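Local coordinates for SVS_variant_AS1 (Streptomyces sp. CWA1, PDB 6TJA), which probably catalyses, as an engineered ancestral spiroviolene synthase, the cyclisation of geranylgeranyl diphosphate to the diterpene spiroviolene with release of diphosphate, at residues A[271-275]-A[350-356]; A[276-281]-A[298-302]. One frame throughout, in Å; residues are numbered along the deposited sequence.

Contact 1 of 2, residues A[271-275]-A[350-356]; sequences RILLR and IAWWWDD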
loop_
_atom_site.group_PDB
_atom_site.type_symbol
_atom_site.label_atom_id
_atom_site.label_comp_id
_atom_site.label_asym_id
_atom_site.label_seq_id
_atom_site.Cartn_x
_atom_site.Cartn_y
_atom_site.Cartn_z
ATOM N N ARG A 271 13.069 -22.226 11.193
ATOM C CA ARG A 271 13.773 -22.220 9.894
ATOM C C ARG A 271 13.853 -20.764 9.399
ATOM O O ARG A 271 14.928 -20.352 8.942
ATOM C CB ARG A 271 13.079 -23.192 8.937
ATOM C CG ARG A 271 13.648 -23.114 7.531
ATOM C CD ARG A 271 12.952 -23.953 6.485
ATOM N NE ARG A 271 12.758 -25.349 6.850
ATOM C CZ ARG A 271 12.782 -26.360 5.984
ATOM N NH1 ARG A 271 13.109 -26.156 4.733
ATOM N NH2 ARG A 271 12.535 -27.586 6.386
ATOM N N ILE A 272 12.768 -19.990 9.506
ATOM C CA ILE A 272 12.718 -18.588 9.004
ATOM C C ILE A 272 13.655 -17.724 9.863
ATOM O O ILE A 272 14.387 -16.907 9.284
ATOM C CB ILE A 272 11.283 -18.040 8.973
ATOM C CG1 ILE A 272 10.396 -18.830 8.017
ATOM C CG2 ILE A 272 11.279 -16.569 8.609
ATOM C CD1 ILE A 272 8.913 -18.532 8.172
ATOM N N LEU A 273 13.687 -17.912 11.183
ATOM C CA LEU A 273 14.603 -17.115 12.042
ATOM C C LEU A 273 16.065 -17.438 11.700
ATOM O O LEU A 273 16.843 -16.512 11.618
ATOM C CB LEU A 273 14.315 -17.364 13.519
ATOM C CG LEU A 273 15.150 -16.507 14.462
ATOM C CD1 LEU A 273 15.070 -15.033 14.080
ATOM C CD2 LEU A 273 14.677 -16.717 15.876
ATOM N N LEU A 274 16.408 -18.694 11.441
ATOM C CA LEU A 274 17.780 -19.089 11.006
ATOM C C LEU A 274 18.164 -18.407 9.683
ATOM O O LEU A 274 19.307 -17.936 9.560
ATOM C CB LEU A 274 17.849 -20.609 10.857
ATOM C CG LEU A 274 18.775 -21.318 11.845
ATOM C CD1 LEU A 274 18.563 -20.850 13.280
ATOM C CD2 LEU A 274 18.566 -22.816 11.750
ATOM N N ARG A 275 17.268 -18.376 8.704
ATOM C CA ARG A 275 17.589 -17.668 7.458
ATOM C C ARG A 275 17.750 -16.171 7.776
ATOM O O ARG A 275 18.689 -15.581 7.278
ATOM C CB ARG A 275 16.559 -17.964 6.376
ATOM C CG ARG A 275 16.823 -17.184 5.101
ATOM C CD ARG A 275 18.211 -17.378 4.532
ATOM N NE ARG A 275 18.356 -16.561 3.340
ATOM C CZ ARG A 275 19.511 -16.161 2.829
ATOM N NH1 ARG A 275 20.654 -16.504 3.383
ATOM N NH2 ARG A 275 19.523 -15.392 1.770
ATOM N N ILE A 350 7.587 -17.302 -0.308
ATOM C CA ILE A 350 8.692 -16.795 0.556
ATOM C C ILE A 350 10.043 -17.386 0.152
ATOM O O ILE A 350 11.042 -16.994 0.788
ATOM C CB ILE A 350 8.385 -17.009 2.047
ATOM C CG1 ILE A 350 8.281 -18.490 2.425
ATOM C CG2 ILE A 350 7.148 -16.243 2.440
ATOM C CD1 ILE A 350 8.332 -18.772 3.932
ATOM N N ALA A 351 10.090 -18.263 -0.853
ATOM C CA ALA A 351 11.313 -18.988 -1.265
ATOM C C ALA A 351 12.398 -17.989 -1.670
ATOM O O ALA A 351 13.607 -18.260 -1.419
ATOM C CB ALA A 351 10.985 -19.935 -2.385
ATOM N N TRP A 352 12.010 -16.836 -2.216
ATOM C CA TRP A 352 13.003 -15.817 -2.640
ATOM C C TRP A 352 13.797 -15.287 -1.435
ATOM O O TRP A 352 14.883 -14.713 -1.656
ATOM C CB TRP A 352 12.339 -14.688 -3.436
ATOM C CG TRP A 352 11.418 -13.815 -2.645
ATOM C CD1 TRP A 352 10.093 -14.023 -2.382
ATOM C CD2 TRP A 352 11.768 -12.574 -2.019
ATOM N NE1 TRP A 352 9.597 -12.992 -1.643
ATOM C CE2 TRP A 352 10.606 -12.091 -1.404
ATOM C CE3 TRP A 352 12.948 -11.842 -1.916
ATOM C CZ2 TRP A 352 10.603 -10.905 -0.679
ATOM C CZ3 TRP A 352 12.932 -10.647 -1.233
ATOM C CH2 TRP A 352 11.781 -10.199 -0.613
ATOM N N TRP A 353 13.355 -15.494 -0.190
ATOM C CA TRP A 353 14.211 -15.091 0.964
ATOM C C TRP A 353 15.552 -15.838 0.977
ATOM O O TRP A 353 16.469 -15.351 1.631
ATOM C CB TRP A 353 13.519 -15.290 2.297
ATOM C CG TRP A 353 12.282 -14.489 2.493
ATOM C CD1 TRP A 353 11.876 -13.373 1.829
ATOM C CD2 TRP A 353 11.254 -14.795 3.445
ATOM N NE1 TRP A 353 10.651 -12.967 2.302
ATOM C CE2 TRP A 353 10.254 -13.809 3.302
ATOM C CE3 TRP A 353 11.103 -15.793 4.417
ATOM C CZ2 TRP A 353 9.109 -13.794 4.103
ATOM C CZ3 TRP A 353 9.957 -15.799 5.177
ATOM C CH2 TRP A 353 8.982 -14.804 5.024
ATOM N N TRP A 354 15.636 -17.000 0.329
ATOM C CA TRP A 354 16.821 -17.901 0.315
ATOM C C TRP A 354 17.619 -17.776 -0.988
ATOM O O TRP A 354 18.556 -18.566 -1.122
ATOM C CB TRP A 354 16.372 -19.359 0.496
ATOM C CG TRP A 354 16.022 -19.729 1.897
ATOM C CD1 TRP A 354 16.867 -20.239 2.850
ATOM C CD2 TRP A 354 14.730 -19.604 2.524
ATOM N NE1 TRP A 354 16.192 -20.448 4.028
ATOM C CE2 TRP A 354 14.877 -20.078 3.855
ATOM C CE3 TRP A 354 13.478 -19.137 2.097
ATOM C CZ2 TRP A 354 13.799 -20.117 4.736
ATOM C CZ3 TRP A 354 12.420 -19.162 2.974
ATOM C CH2 TRP A 354 12.578 -19.651 4.276
ATOM N N ASP A 355 17.211 -16.904 -1.924
ATOM C CA ASP A 355 17.820 -16.746 -3.270
ATOM C C ASP A 355 18.845 -15.605 -3.218
ATOM O O ASP A 355 18.456 -14.470 -3.450
ATOM C CB ASP A 355 16.708 -16.515 -4.294
ATOM C CG ASP A 355 17.173 -16.396 -5.731
ATOM O OD1 ASP A 355 18.387 -16.236 -5.924
ATOM O OD2 ASP A 355 16.301 -16.486 -6.646
ATOM N N ASP A 356 20.109 -15.888 -2.925
ATOM C CA ASP A 356 21.150 -14.843 -2.693
ATOM C C ASP A 356 21.477 -14.066 -3.975
ATOM O O ASP A 356 21.844 -12.866 -3.876
ATOM C CB ASP A 356 22.392 -15.445 -2.036
ATOM C CG ASP A 356 22.167 -15.704 -0.548
ATOM O OD1 ASP A 356 21.638 -14.767 0.152
ATOM O OD2 ASP A 356 22.472 -16.843 -0.103
HETATM O O HOH W 1 16.818 -21.554 6.828
#
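In the all-helical terpene cyclase fold, Arg-275 and Ile-272 of helix 258-283 receive the C-terminal tail, which makes a short 3-10 turn at Trp-352 to Trp-354 and brings two indoles against the helix. The polar anchor is Arg-275. Its NE reaches Trp-353 O at 2.8 Å and its NH2 reaches the same oxygen at 3.1 Å, so one carbonyl takes two N-H groups from the side of the guanidinium, and the oxygen lies essentially in the guanidinium plane. NH2 also forms a salt bridge to Asp-356 OD1 at 2.7 Å, entering from above a carboxylate turned 68° from the guanidinium; Arg-282 is a second cationic partner of that oxygen. A bend at chi2 (55°) sends the arginine chain across the Trp-354 indole, with CG 3.7 Å from the centroid of the five-membered ring in a CH-pi contact over its face. Replacing Arg-275 by a leucine would probably leave Trp-353 O without both its guanidinium donors and Asp-356 with one cationic partner fewer. The apolar half is led by Ile-272, whose CG2 comes to 3.8 Å from Trp-353 CZ3 while CD1 meets Ile-350 CD1. At its other end Trp-353 gives NE1 to Glu-218 of helix 211-231, and Trp-353 packs on Arg-112 of the second subunit. Trp-354 NE1 is served by a water in the ring plane, 3.1 Å away, which donates in turn to Arg-271 O at 3.1 Å.

Contact 2 of 2, residues A[276-281]-A[298-302]; sequences FLELHD and LRHGI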
loop_
_atom_site.group_PDB
_atom_site.type_symbol
_atom_site.label_atom_id
_atom_site.label_comp_id
_atom_site.label_asym_id
_atom_site.label_seq_id
_atom_site.Cartn_x
_atom_site.Cartn_y
_atom_site.Cartn_z
ATOM N N PHE A 276 16.936 -15.612 8.638
ATOM C CA PHE A 276 17.087 -14.222 8.995
ATOM C C PHE A 276 18.470 -13.952 9.616
ATOM O O PHE A 276 19.098 -13.028 9.270
ATOM C CB PHE A 276 15.954 -13.748 9.900
ATOM C CG PHE A 276 16.231 -12.448 10.586
ATOM C CD1 PHE A 276 17.011 -12.404 11.690
ATOM C CD2 PHE A 276 15.692 -11.279 10.122
ATOM C CE1 PHE A 276 17.301 -11.234 12.288
ATOM C CE2 PHE A 276 15.956 -10.104 10.732
ATOM C CZ PHE A 276 16.771 -10.085 11.820
ATOM N N LEU A 277 18.921 -14.799 10.513
ATOM C CA LEU A 277 20.203 -14.635 11.139
ATOM C C LEU A 277 21.334 -14.764 10.136
ATOM O O LEU A 277 22.278 -14.023 10.179
ATOM C CB LEU A 277 20.385 -15.608 12.291
ATOM C CG LEU A 277 19.409 -15.479 13.432
ATOM C CD1 LEU A 277 19.414 -16.705 14.274
ATOM C CD2 LEU A 277 19.607 -14.238 14.244
ATOM N N GLU A 278 21.201 -15.726 9.248
ATOM C CA GLU A 278 22.178 -15.944 8.220
ATOM C C GLU A 278 22.261 -14.740 7.289
ATOM O O GLU A 278 23.311 -14.211 7.112
ATOM C CB GLU A 278 21.947 -17.270 7.501
ATOM C CG GLU A 278 22.756 -17.449 6.248
ATOM C CD GLU A 278 22.442 -18.718 5.475
ATOM O OE1 GLU A 278 21.344 -18.894 4.957
ATOM O OE2 GLU A 278 23.317 -19.557 5.359
ATOM N N LEU A 279 21.147 -14.270 6.755
ATOM C CA LEU A 279 21.194 -13.077 5.853
ATOM C C LEU A 279 21.692 -11.846 6.630
ATOM O O LEU A 279 22.409 -11.006 6.069
ATOM C CB LEU A 279 19.807 -12.856 5.261
ATOM C CG LEU A 279 19.712 -11.718 4.248
ATOM C CD1 LEU A 279 20.811 -11.798 3.195
ATOM C CD2 LEU A 279 18.365 -11.728 3.579
ATOM N N HIS A 280 21.314 -11.716 7.893
ATOM C CA HIS A 280 21.689 -10.541 8.715
ATOM C C HIS A 280 23.220 -10.476 8.787
ATOM O O HIS A 280 23.783 -9.388 8.589
ATOM C CB HIS A 280 21.030 -10.587 10.104
ATOM C CG HIS A 280 21.576 -9.531 11.005
ATOM N ND1 HIS A 280 22.769 -9.691 11.682
ATOM C CD2 HIS A 280 21.161 -8.269 11.244
ATOM C CE1 HIS A 280 23.023 -8.586 12.360
ATOM N NE2 HIS A 280 22.067 -7.687 12.080
ATOM N N ASP A 281 23.867 -11.614 9.018
ATOM C CA ASP A 281 25.338 -11.704 9.225
ATOM C C ASP A 281 26.061 -11.352 7.919
ATOM O O ASP A 281 27.165 -10.826 8.000
ATOM C CB ASP A 281 25.706 -13.057 9.851
ATOM C CG ASP A 281 25.436 -13.120 11.353
ATOM O OD1 ASP A 281 24.905 -12.133 11.903
ATOM O OD2 ASP A 281 25.745 -14.157 11.972
ATOM N N LEU A 298 15.199 -4.426 13.907
ATOM C CA LEU A 298 14.532 -5.699 13.515
ATOM C C LEU A 298 14.844 -6.757 14.585
ATOM O O LEU A 298 13.914 -7.443 15.043
ATOM C CB LEU A 298 15.022 -6.154 12.144
ATOM C CG LEU A 298 14.753 -5.237 10.952
ATOM C CD1 LEU A 298 15.370 -5.849 9.703
ATOM C CD2 LEU A 298 13.252 -4.990 10.735
ATOM N N ARG A 299 16.113 -6.875 14.985
ATOM C CA ARG A 299 16.544 -7.896 15.965
ATOM C C ARG A 299 15.838 -7.616 17.295
ATOM O O ARG A 299 15.213 -8.558 17.829
ATOM C CB ARG A 299 18.070 -7.912 16.074
ATOM C CG ARG A 299 18.777 -8.353 14.803
ATOM C CD ARG A 299 20.284 -8.175 14.891
ATOM N NE ARG A 299 20.825 -9.116 15.850
ATOM C CZ ARG A 299 21.336 -10.321 15.575
ATOM N NH1 ARG A 299 21.378 -10.771 14.337
ATOM N NH2 ARG A 299 21.770 -11.085 16.561
ATOM N N HIS A 300 15.907 -6.367 17.783
ATOM C CA HIS A 300 15.280 -5.923 19.058
ATOM C C HIS A 300 13.777 -6.188 19.002
ATOM O O HIS A 300 13.220 -6.584 20.029
ATOM C CB HIS A 300 15.545 -4.422 19.322
ATOM C CG HIS A 300 16.865 -4.137 19.942
ATOM N ND1 HIS A 300 17.356 -4.894 20.987
ATOM C CD2 HIS A 300 17.772 -3.160 19.722
ATOM C CE1 HIS A 300 18.507 -4.394 21.401
ATOM N NE2 HIS A 300 18.798 -3.350 20.621
ATOM N N GLY A 301 13.156 -5.893 17.855
ATOM C CA GLY A 301 11.718 -6.107 17.585
ATOM C C GLY A 301 11.332 -7.575 17.694
ATOM O O GLY A 301 10.423 -7.840 18.429
ATOM N N ILE A 302 12.025 -8.493 16.999
ATOM C CA ILE A 302 11.711 -9.950 17.014
ATOM C C ILE A 302 11.721 -10.417 18.473
ATOM O O ILE A 302 10.720 -10.961 18.930
ATOM C CB ILE A 302 12.689 -10.774 16.164
ATOM C CG1 ILE A 302 12.592 -10.447 14.673
ATOM C CG2 ILE A 302 12.500 -12.268 16.415
ATOM C CD1 ILE A 302 13.725 -11.025 13.849
#
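Ile-302 sets its CD1 over the middle of the Phe-276 ring, 3.8 Å from the centroid and close to the ring normal, a CH-pi contact between side chains that arrive from opposite directions. The same ring is met at its edge by Arg-299, whose CG lies 4.0 Å from Phe-276 CZ and near the ring plane; Leu-298 CB adds a looser edge contact. Phe-276 can reach this far because its CG stands anti to the backbone N (chi1 165°), directing the ring at the facing helix. One turn after Phe-276, the side chain of His-280 is crossed at about a right angle by the same Arg-299. The arginine CD sits over the imidazole face, 3.8 Å from the centroid, and NH1 also lies above that face, offset toward the rim, while Leu-277 CD2 approaches NH1 at 3.9 Å.

The next shell fixes these groups. His-280 ND1 donates to Asp-281 OD1 at 3.3 Å in a nearly straight bond (169°) that runs in the ring plane, which would restrain the rotation of the imidazole. Arg-299 has its salt bridge elsewhere, from NE to Glu-18, and Asp-281 OD1 is 4.5 Å from NH1, near enough only for long-range attraction. Phe-276 also packs on Leu-216 and Met-219 of helix 211-231, and Leu-17 touches both Leu-277 and Ile-302.

The local axes run nearly antiparallel (161°) but 12.7 Å apart, a wide spacing bridged by long side chains. Helices 258-283 and 289-309 thus form a consecutive antiparallel pair of the alpha-helical bundle that characterises class I terpene cyclases.

How the contacts relate
Contacts 1 and 2 follow one another on helix 258-283, their centres 12 Å apart, with contact 2 nested inside the chain loop that contact 1 closes. They touch directly, Leu-273 CD1 lying 4.2 Å from Ile-302 CD1, and the salt bridge from Arg-275 NH1 to Glu-278 OE1 joins the two helix segments. Met-219 of helix 211-231 is shared: Arg-275 and Trp-353 reach it from contact 1, Phe-276 from contact 2. The C-terminal end of that helix carries the start of an Asn-Asp-x-x-Ser-x-x-x-Glu sequence, its last part not modelled, consistent with the magnesium-binding motif of class I terpene cyclases. Neither contact includes that sequence; together they join the tail and helix 289-309 to helix 258-283.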